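Local coordinates for bumblebee peptidoglycan recognition protein SA (Bombus, PDB 5XZ4), which probably recognises bacterial peptidoglycan as an innate immune receptor of bees, with a preference for the Dap-type over the Lys-type polymer, at residues A[29-34]-A[101-106]; A[67-72]-A[84-89]. All coordinates share one frame; numbering follows the deposited sequence.

Following the chain from its N terminus, 29-34 comes first, entering strand 31-38. The chain then runs through helix 47-64 to the loop 67-72, makes the hairpin of strands 74-76 and 82-84, and reaches 84-89, where interaction 2 closes a short loop around that hairpin. Further on, 101-106 pairs with 29-34 in interaction 1, closing a much larger loop in which interaction 2 is nested. Interaction 1 joins two neighbouring parallel strands of the central mixed sheet; interaction 2 ties the loop after helix 47-64 to the exit of edge strand 82-84. Their centres lie about 12 Å apart, and they touch where I31 CD1 packs 3.3 Å from W88 O.

Interaction 1. Residues A[29-34]-A[101-106]; sequences IPIPYV and KSVGIG
Two adjacent parallel strands of the central sheet begin their pairing here, with Y33 opposite S102 and V34 opposite V103. The segment axes approach to 4.7 Å and their directions differ by 25°. V103 N donates to Y33 O at 3.2 Å, while the bond from Y33 N to K101 O is weak, bent to 128° at the hydrogen. Y33 O also takes a CA-H contact from S102 CA at 3.1 Å, so two donors of the neighbouring strand converge on it.

K101 O is packed from two more directions: it sits at the edge of the Y33 ring, in its plane, and P32 CG lies 3.3 Å from it. The proline ring also crosses the start of the K101 side chain at about a right angle. A glycine at P32 would probably lose this cover over K101 O and let the backbone before Y33 flex, weakening an already poor first bond of the ladder.

In this mixed sheet of the amidase-like PGRP fold, strand 31-38 lies between 102-107 and 141-145, and the two faces here differ in character. On one, CB of Y33 rests against CB of S102; Y33 OH bonds to P173 O, S102 OG to Y98 O, and the Y98 ring meets that of Y33 edge-to-face. The other face is aliphatic. V34 has CG1 anti to its N (chi1 171°), which carries that methyl to I105 CD1 at 3.6 Å and leaves CG2 against V103 CG2. From the strand entrance, I31 reaches V103 CG1 with CD1, the side chains crossing nearly perpendicularly, while its CG2 sits 3.6 Å from S102 CA. L137 packs on both I31 and V34.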
ATOM      1  N   ILE A  29      -6.929 -10.793 -12.125  1.00 13.47           N
ATOM      2  CA  ILE A  29      -7.601 -11.010 -10.809  1.00 14.63           C
ATOM      3  C   ILE A  29      -8.097 -12.465 -10.783  1.00 15.11           C
ATOM      4  O   ILE A  29      -8.691 -12.888 -11.773  1.00 15.25           O
ATOM      5  CB  ILE A  29      -8.779 -10.002 -10.548  1.00 16.00           C
ATOM      6  CG1 ILE A  29      -8.319  -8.755  -9.753  1.00 22.62           C
ATOM      7  CG2 ILE A  29      -9.832 -10.506  -9.567  1.00 16.12           C
ATOM      8  CD1 ILE A  29      -7.316  -7.812 -10.356  1.00 21.09           C
ATOM      9  N   PRO A  30      -7.873 -13.237  -9.704  1.00 14.98           N
ATOM     10  CA  PRO A  30      -7.311 -12.776  -8.421  1.00 14.04           C
ATOM     11  C   PRO A  30      -5.788 -12.655  -8.406  1.00 13.96           C
ATOM     12  O   PRO A  30      -5.079 -13.333  -9.156  1.00 14.87           O
ATOM     13  CB  PRO A  30      -7.801 -13.841  -7.420  1.00 14.89           C
ATOM     14  CG  PRO A  30      -7.983 -15.074  -8.247  1.00 16.63           C
ATOM     15  CD  PRO A  30      -8.449 -14.600  -9.601  1.00 15.82           C
ATOM     16  N   ILE A  31      -5.318 -11.820  -7.485  1.00 12.75           N
ATOM     17  CA  ILE A  31      -3.920 -11.391  -7.416  1.00 12.44           C
ATOM     18  C   ILE A  31      -3.102 -12.279  -6.452  1.00 11.71           C
ATOM     19  O   ILE A  31      -3.578 -12.597  -5.363  1.00 12.48           O
ATOM     20  CB  ILE A  31      -3.895  -9.918  -6.931  1.00 12.62           C
ATOM     21  CG1 ILE A  31      -4.653  -9.016  -7.914  1.00 13.36           C
ATOM     22  CG2 ILE A  31      -2.473  -9.409  -6.688  1.00 12.84           C
ATOM     23  CD1 ILE A  31      -5.168  -7.744  -7.268  1.00 14.63           C
ATOM     24  N   PRO A  32      -1.846 -12.636  -6.824  1.00 12.11           N
ATOM     25  CA  PRO A  32      -1.060 -13.580  -6.005  1.00 12.52           C
ATOM     26  C   PRO A  32      -0.214 -13.001  -4.868  1.00 12.11           C
ATOM     27  O   PRO A  32       0.101 -13.717  -3.921  1.00 12.13           O
ATOM     28  CB  PRO A  32      -0.169 -14.282  -7.042  1.00 13.91           C
ATOM     29  CG  PRO A  32       0.018 -13.238  -8.106  1.00 14.24           C
ATOM     30  CD  PRO A  32      -1.305 -12.545  -8.199  1.00 13.65           C
ATOM     31  N   TYR A  33       0.125 -11.705  -4.946  1.00 12.15           N
ATOM     32  CA  TYR A  33       1.024 -11.059  -3.957  1.00 11.31           C
ATOM     33  C   TYR A  33       0.452  -9.763  -3.403  1.00  9.33           C
ATOM     34  O   TYR A  33      -0.232  -9.024  -4.112  1.00  9.64           O
ATOM     35  CB  TYR A  33       2.403 -10.738  -4.561  1.00 12.63           C
ATOM     36  CG  TYR A  33       3.217 -11.952  -4.930  1.00 13.21           C
ATOM     37  CD1 TYR A  33       4.041 -12.577  -3.982  1.00 14.54           C
ATOM     38  CD2 TYR A  33       3.181 -12.461  -6.233  1.00 13.93           C
ATOM     39  CE1 TYR A  33       4.777 -13.730  -4.320  1.00 15.92           C
ATOM     40  CE2 TYR A  33       3.931 -13.584  -6.595  1.00 15.76           C
ATOM     41  CZ  TYR A  33       4.720 -14.209  -5.635  1.00 17.30           C
ATOM     42  OH  TYR A  33       5.434 -15.338  -6.002  1.00 21.43           O
ATOM     43  N   VAL A  34       0.786  -9.497  -2.143  1.00  9.16           N
ATOM     44  CA  VAL A  34       0.655  -8.156  -1.559  1.00  8.63           C
ATOM     45  C   VAL A  34       2.071  -7.747  -1.151  1.00  8.97           C
ATOM     46  O   VAL A  34       2.752  -8.510  -0.443  1.00  9.37           O
ATOM     47  CB  VAL A  34      -0.295  -8.163  -0.348  1.00  8.52           C
ATOM     48  CG1 VAL A  34      -0.273  -6.830   0.397  1.00  9.62           C
ATOM     49  CG2 VAL A  34      -1.718  -8.472  -0.772  1.00 10.03           C
ATOM     50  N   LYS A 101       1.670  -8.163 -10.717  1.00 12.76           N
ATOM     51  CA  LYS A 101       1.227  -9.359 -10.005  1.00 13.16           C
ATOM     52  C   LYS A 101       1.026  -9.155  -8.514  1.00 12.07           C
ATOM     53  O   LYS A 101       1.043 -10.102  -7.727  1.00 11.95           O
ATOM     54  CB  LYS A 101       2.111 -10.580 -10.343  1.00 15.36           C
ATOM     55  CG  LYS A 101       3.599 -10.408 -10.076  1.00 15.89           C
ATOM     56  CD  LYS A 101       4.357 -11.702 -10.351  1.00 18.05           C
ATOM     57  CE  LYS A 101       5.844 -11.488 -10.165  1.00 19.58           C
ATOM     58  NZ  LYS A 101       6.615 -12.667 -10.642  1.00 22.96           N
ATOM     59  N   SER A 102       0.792  -7.902  -8.119  1.00 11.10           N
ATOM     60  CA  SER A 102       0.621  -7.573  -6.718  1.00 10.28           C
ATOM     61  C   SER A 102      -0.204  -6.321  -6.569  1.00  9.36           C
ATOM     62  O   SER A 102      -0.396  -5.591  -7.544  1.00 10.31           O
ATOM     63  CB  SER A 102       1.988  -7.345  -6.074  1.00 10.79           C
ATOM     64  OG  SER A 102       2.550  -6.085  -6.474  1.00 10.45           O
ATOM     65  N   VAL A 103      -0.680  -6.117  -5.352  1.00  9.61           N
ATOM     66  CA  VAL A 103      -1.038  -4.771  -4.881  1.00  9.16           C
ATOM     67  C   VAL A 103       0.009  -4.337  -3.875  1.00  9.02           C
ATOM     68  O   VAL A 103       0.517  -5.155  -3.090  1.00  9.01           O
ATOM     69  CB  VAL A 103      -2.478  -4.667  -4.329  1.00 11.50           C
ATOM     70  CG1 VAL A 103      -3.491  -4.711  -5.461  1.00 13.47           C
ATOM     71  CG2 VAL A 103      -2.738  -5.745  -3.310  1.00 13.32           C
ATOM     72  N   GLY A 104       0.326  -3.040  -3.919  1.00  8.24           N
ATOM     73  CA  GLY A 104       1.353  -2.448  -3.043  1.00  8.00           C
ATOM     74  C   GLY A 104       0.710  -1.541  -2.012  1.00  7.27           C
ATOM     75  O   GLY A 104      -0.001  -0.610  -2.378  1.00  7.61           O
ATOM     76  N   ILE A 105       0.914  -1.844  -0.735  1.00  7.11           N
ATOM     77  CA  ILE A 105       0.257  -1.108   0.374  1.00  7.75           C
ATOM     78  C   ILE A 105       1.330  -0.275   1.042  1.00  8.22           C
ATOM     79  O   ILE A 105       2.304  -0.802   1.580  1.00  9.17           O
ATOM     80  CB  ILE A 105      -0.353  -2.061   1.426  1.00  8.61           C
ATOM     81  CG1 ILE A 105      -1.452  -2.939   0.808  1.00  9.82           C
ATOM     82  CG2 ILE A 105      -0.934  -1.256   2.591  1.00  9.14           C
ATOM     83  CD1 ILE A 105      -2.026  -3.996   1.760  1.00 10.71           C
ATOM     84  N   GLY A 106       1.173   1.056   0.955  1.00  7.85           N
ATOM     85  CA  GLY A 106       2.144   1.988   1.581  1.00  8.40           C
ATOM     86  C   GLY A 106       1.670   2.472   2.944  1.00  7.55           C
ATOM     87  O   GLY A 106       0.690   3.230   3.020  1.00  8.17           O
TER

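Interaction 2. Residues A[67-72]-A[84-89]; sequences WDDIGY and EGRGWN
R86 lays an extended side chain along the 67-72 loop and grips its backbone by the guanidinium edge. From CG to NE the chain is straight, with chi2 and chi3 both close to 180°, and this carries the group past D69, whose side chain runs the opposite way with its carboxylate plane only 20° from that of the guanidinium. The two charges do not pair: D69 OD1 makes its salt bridge with R13. R86 turns instead to carbonyls. NE donates to I70 O at 2.8 Å, with the acceptor practically in the guanidinium plane, and NH2 reaches D69 O at 3.2 Å, approaching from above that carbonyl's plane. One water bridges NH1 to D68 OD2; another accepts from NH2, and NH1 also bonds to E91 O.

At the root of the side chain, R86 N points almost straight (177°) at a lone pair of Y72 O, 3.0 Å away. Beside this bond I70 CG2 packs 3.6 Å from G85 CA, and a beta carbon on G85 would run into Y72 O.

The carbonyls of D69, I70 and Y72 thus all accept hydrogen bonds from one arginine, two from its guanidinium and one from its backbone N, which fixes the loop's path and the rotation of the guanidinium; the nearby carboxylates of D68 and D69 probably help balance its buried charge.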
ATOM      1  N   TRP A  67       4.938   9.799 -13.276  1.00  9.33           N
ATOM      2  CA  TRP A  67       4.106   8.586 -13.278  1.00  9.61           C
ATOM      3  C   TRP A  67       2.638   8.889 -13.569  1.00  9.45           C
ATOM      4  O   TRP A  67       2.172  10.039 -13.436  1.00  9.66           O
ATOM      5  CB  TRP A  67       4.262   7.870 -11.944  1.00  9.46           C
ATOM      6  CG  TRP A  67       5.656   7.333 -11.671  1.00 10.24           C
ATOM      7  CD1 TRP A  67       6.706   7.209 -12.561  1.00 11.14           C
ATOM      8  CD2 TRP A  67       6.139   6.827 -10.418  1.00  9.88           C
ATOM      9  NE1 TRP A  67       7.811   6.675 -11.924  1.00 11.62           N
ATOM     10  CE2 TRP A  67       7.484   6.422 -10.613  1.00 11.34           C
ATOM     11  CE3 TRP A  67       5.564   6.676  -9.150  1.00 10.07           C
ATOM     12  CZ2 TRP A  67       8.251   5.862  -9.579  1.00 11.85           C
ATOM     13  CZ3 TRP A  67       6.343   6.170  -8.116  1.00 10.62           C
ATOM     14  CH2 TRP A  67       7.668   5.745  -8.348  1.00 10.88           C
ATOM     15  N   ASP A  68       1.889   7.855 -13.935  1.00  9.73           N
ATOM     16  CA  ASP A  68       0.480   8.041 -14.318  1.00  9.78           C
ATOM     17  C   ASP A  68      -0.457   8.323 -13.139  1.00  8.68           C
ATOM     18  O   ASP A  68      -1.593   8.778 -13.334  1.00  9.54           O
ATOM     19  CB  ASP A  68      -0.044   6.770 -15.022  1.00 12.43           C
ATOM     20  CG  ASP A  68       0.675   6.461 -16.289  1.00 14.82           C
ATOM     21  OD1 ASP A  68       0.938   7.392 -17.050  1.00 17.03           O
ATOM     22  OD2 ASP A  68       0.939   5.253 -16.528  1.00 18.55           O
ATOM     23  N   ASP A  69       0.015   8.026 -11.931  1.00  8.14           N
ATOM     24  CA  ASP A  69      -0.758   8.135 -10.684  1.00  7.82           C
ATOM     25  C   ASP A  69       0.215   7.926  -9.540  1.00  7.25           C
ATOM     26  O   ASP A  69       1.394   7.531  -9.785  1.00  7.94           O
ATOM     27  CB  ASP A  69      -1.906   7.096 -10.609  1.00  8.51           C
ATOM     28  CG  ASP A  69      -2.965   7.420  -9.548  1.00  9.24           C
ATOM     29  OD1 ASP A  69      -2.897   8.468  -8.857  1.00 10.09           O
ATOM     30  OD2 ASP A  69      -3.914   6.588  -9.423  1.00 10.97           O
ATOM     31  N   ILE A  70      -0.221   8.209  -8.312  1.00  7.43           N
ATOM     32  CA  ILE A  70       0.497   7.746  -7.128  1.00  6.95           C
ATOM     33  C   ILE A  70       0.895   6.280  -7.351  1.00  6.66           C
ATOM     34  O   ILE A  70       0.098   5.496  -7.905  1.00  7.06           O
ATOM     35  CB  ILE A  70      -0.381   7.941  -5.856  1.00  6.89           C
ATOM     36  CG1 ILE A  70       0.444   7.825  -4.577  1.00  7.87           C
ATOM     37  CG2 ILE A  70      -1.624   7.038  -5.845  1.00  7.20           C
ATOM     38  CD1 ILE A  70      -0.250   8.244  -3.279  1.00  8.11           C
ATOM     39  N   GLY A  71       2.105   5.909  -6.953  1.00  6.76           N
ATOM     40  CA  GLY A  71       2.626   4.579  -7.327  1.00  6.93           C
ATOM     41  C   GLY A  71       1.956   3.443  -6.564  1.00  6.63           C
ATOM     42  O   GLY A  71       1.914   2.306  -7.070  1.00  7.96           O
ATOM     43  N   TYR A  72       1.471   3.735  -5.355  1.00  6.28           N
ATOM     44  CA  TYR A  72       0.904   2.690  -4.455  1.00  6.04           C
ATOM     45  C   TYR A  72      -0.533   2.322  -4.843  1.00  6.26           C
ATOM     46  O   TYR A  72      -1.284   3.156  -5.346  1.00  6.85           O
ATOM     47  CB  TYR A  72       0.910   3.153  -2.987  1.00  6.34           C
ATOM     48  CG  TYR A  72       2.307   3.502  -2.491  1.00  6.43           C
ATOM     49  CD1 TYR A  72       3.231   2.492  -2.210  1.00  7.39           C
ATOM     50  CD2 TYR A  72       2.744   4.854  -2.344  1.00  7.11           C
ATOM     51  CE1 TYR A  72       4.528   2.789  -1.803  1.00  7.54           C
ATOM     52  CE2 TYR A  72       4.062   5.152  -1.934  1.00  7.74           C
ATOM     53  CZ  TYR A  72       4.933   4.121  -1.639  1.00  7.87           C
ATOM     54  OH  TYR A  72       6.235   4.336  -1.242  1.00  9.82           O
ATOM     55  N   GLU A  84      -7.456   4.755  -1.133  1.00  7.96           N
ATOM     56  CA  GLU A  84      -7.295   4.148  -2.457  1.00  7.79           C
ATOM     57  C   GLU A  84      -6.359   4.973  -3.320  1.00  7.92           C
ATOM     58  O   GLU A  84      -6.602   6.158  -3.503  1.00  9.48           O
ATOM     59  CB  GLU A  84      -8.654   4.007  -3.141  1.00  8.46           C
ATOM     60  CG  GLU A  84      -8.572   3.323  -4.490  1.00  9.28           C
ATOM     61  CD  GLU A  84      -9.815   3.485  -5.323  1.00 10.65           C
ATOM     62  OE1 GLU A  84     -10.473   4.550  -5.283  1.00 11.82           O
ATOM     63  OE2 GLU A  84     -10.167   2.529  -6.036  1.00 13.34           O
ATOM     64  N   GLY A  85      -5.308   4.331  -3.838  1.00  7.52           N
ATOM     65  CA  GLY A  85      -4.414   4.943  -4.818  1.00  7.30           C
ATOM     66  C   GLY A  85      -4.797   4.408  -6.186  1.00  7.10           C
ATOM     67  O   GLY A  85      -5.912   4.633  -6.656  1.00  7.92           O
ATOM     68  N   ARG A  86      -3.916   3.563  -6.744  1.00  6.68           N
ATOM     69  CA  ARG A  86      -4.250   2.864  -7.984  1.00  7.51           C
ATOM     70  C   ARG A  86      -5.348   1.783  -7.788  1.00  7.84           C
ATOM     71  O   ARG A  86      -5.967   1.377  -8.782  1.00  9.81           O
ATOM     72  CB  ARG A  86      -3.007   2.243  -8.606  1.00  7.23           C
ATOM     73  CG  ARG A  86      -2.029   3.283  -9.112  1.00  7.82           C
ATOM     74  CD  ARG A  86      -0.735   2.671  -9.621  1.00  8.08           C
ATOM     75  NE  ARG A  86       0.195   3.742 -10.041  1.00  8.16           N
ATOM     76  CZ  ARG A  86       0.884   3.772 -11.182  1.00  8.33           C
ATOM     77  NH1 ARG A  86       0.870   2.770 -12.070  1.00  8.86           N
ATOM     78  NH2 ARG A  86       1.635   4.853 -11.434  1.00  9.43           N
ATOM     79  N   GLY A  87      -5.560   1.338  -6.542  1.00  7.35           N
ATOM     80  CA  GLY A  87      -6.670   0.457  -6.196  1.00  7.99           C
ATOM     81  C   GLY A  87      -6.393  -1.011  -6.466  1.00  8.63           C
ATOM     82  O   GLY A  87      -5.279  -1.439  -6.717  1.00  9.44           O
ATOM     83  N   TRP A  88      -7.472  -1.786  -6.427  1.00  8.80           N
ATOM     84  CA  TRP A  88      -7.349  -3.241  -6.552  1.00  9.19           C
ATOM     85  C   TRP A  88      -6.974  -3.718  -7.942  1.00 10.32           C
ATOM     86  O   TRP A  88      -6.489  -4.836  -8.083  1.00 13.03           O
ATOM     87  CB  TRP A  88      -8.691  -3.901  -6.224  1.00 10.25           C
ATOM     88  CG  TRP A  88      -9.118  -3.886  -4.806  1.00  9.79           C
ATOM     89  CD1 TRP A  88     -10.297  -3.338  -4.305  1.00 11.37           C
ATOM     90  CD2 TRP A  88      -8.474  -4.545  -3.693  1.00 10.08           C
ATOM     91  NE1 TRP A  88     -10.385  -3.599  -2.949  1.00 12.78           N
ATOM     92  CE2 TRP A  88      -9.292  -4.318  -2.546  1.00 11.14           C
ATOM     93  CE3 TRP A  88      -7.264  -5.270  -3.541  1.00 10.31           C
ATOM     94  CZ2 TRP A  88      -8.963  -4.826  -1.273  1.00 11.91           C
ATOM     95  CZ3 TRP A  88      -6.934  -5.765  -2.269  1.00 12.10           C
ATOM     96  CH2 TRP A  88      -7.790  -5.519  -1.150  1.00 11.69           C
ATOM     97  N   ASN A  89      -7.192  -2.914  -8.976  1.00 10.70           N
ATOM     98  CA  ASN A  89      -7.274  -3.447 -10.341  1.00 11.20           C
ATOM     99  C   ASN A  89      -6.213  -2.978 -11.334  1.00 11.85           C
ATOM    100  O   ASN A  89      -6.224  -3.395 -12.497  1.00 11.45           O
ATOM    101  CB  ASN A  89      -8.682  -3.226 -10.892  1.00 11.71           C
ATOM    102  CG  ASN A  89      -9.707  -4.163 -10.266  1.00 13.56           C
ATOM    103  OD1 ASN A  89      -9.869  -5.312 -10.696  1.00 15.17           O
ATOM    104  ND2 ASN A  89     -10.385  -3.689  -9.241  1.00 11.65           N
TER
HETATM  105  O   HOH W   1       3.441   4.922 -13.950  1.00 14.34           O
HETATM  106  O   HOH W   2       1.776   3.288 -14.770  1.00 23.68           O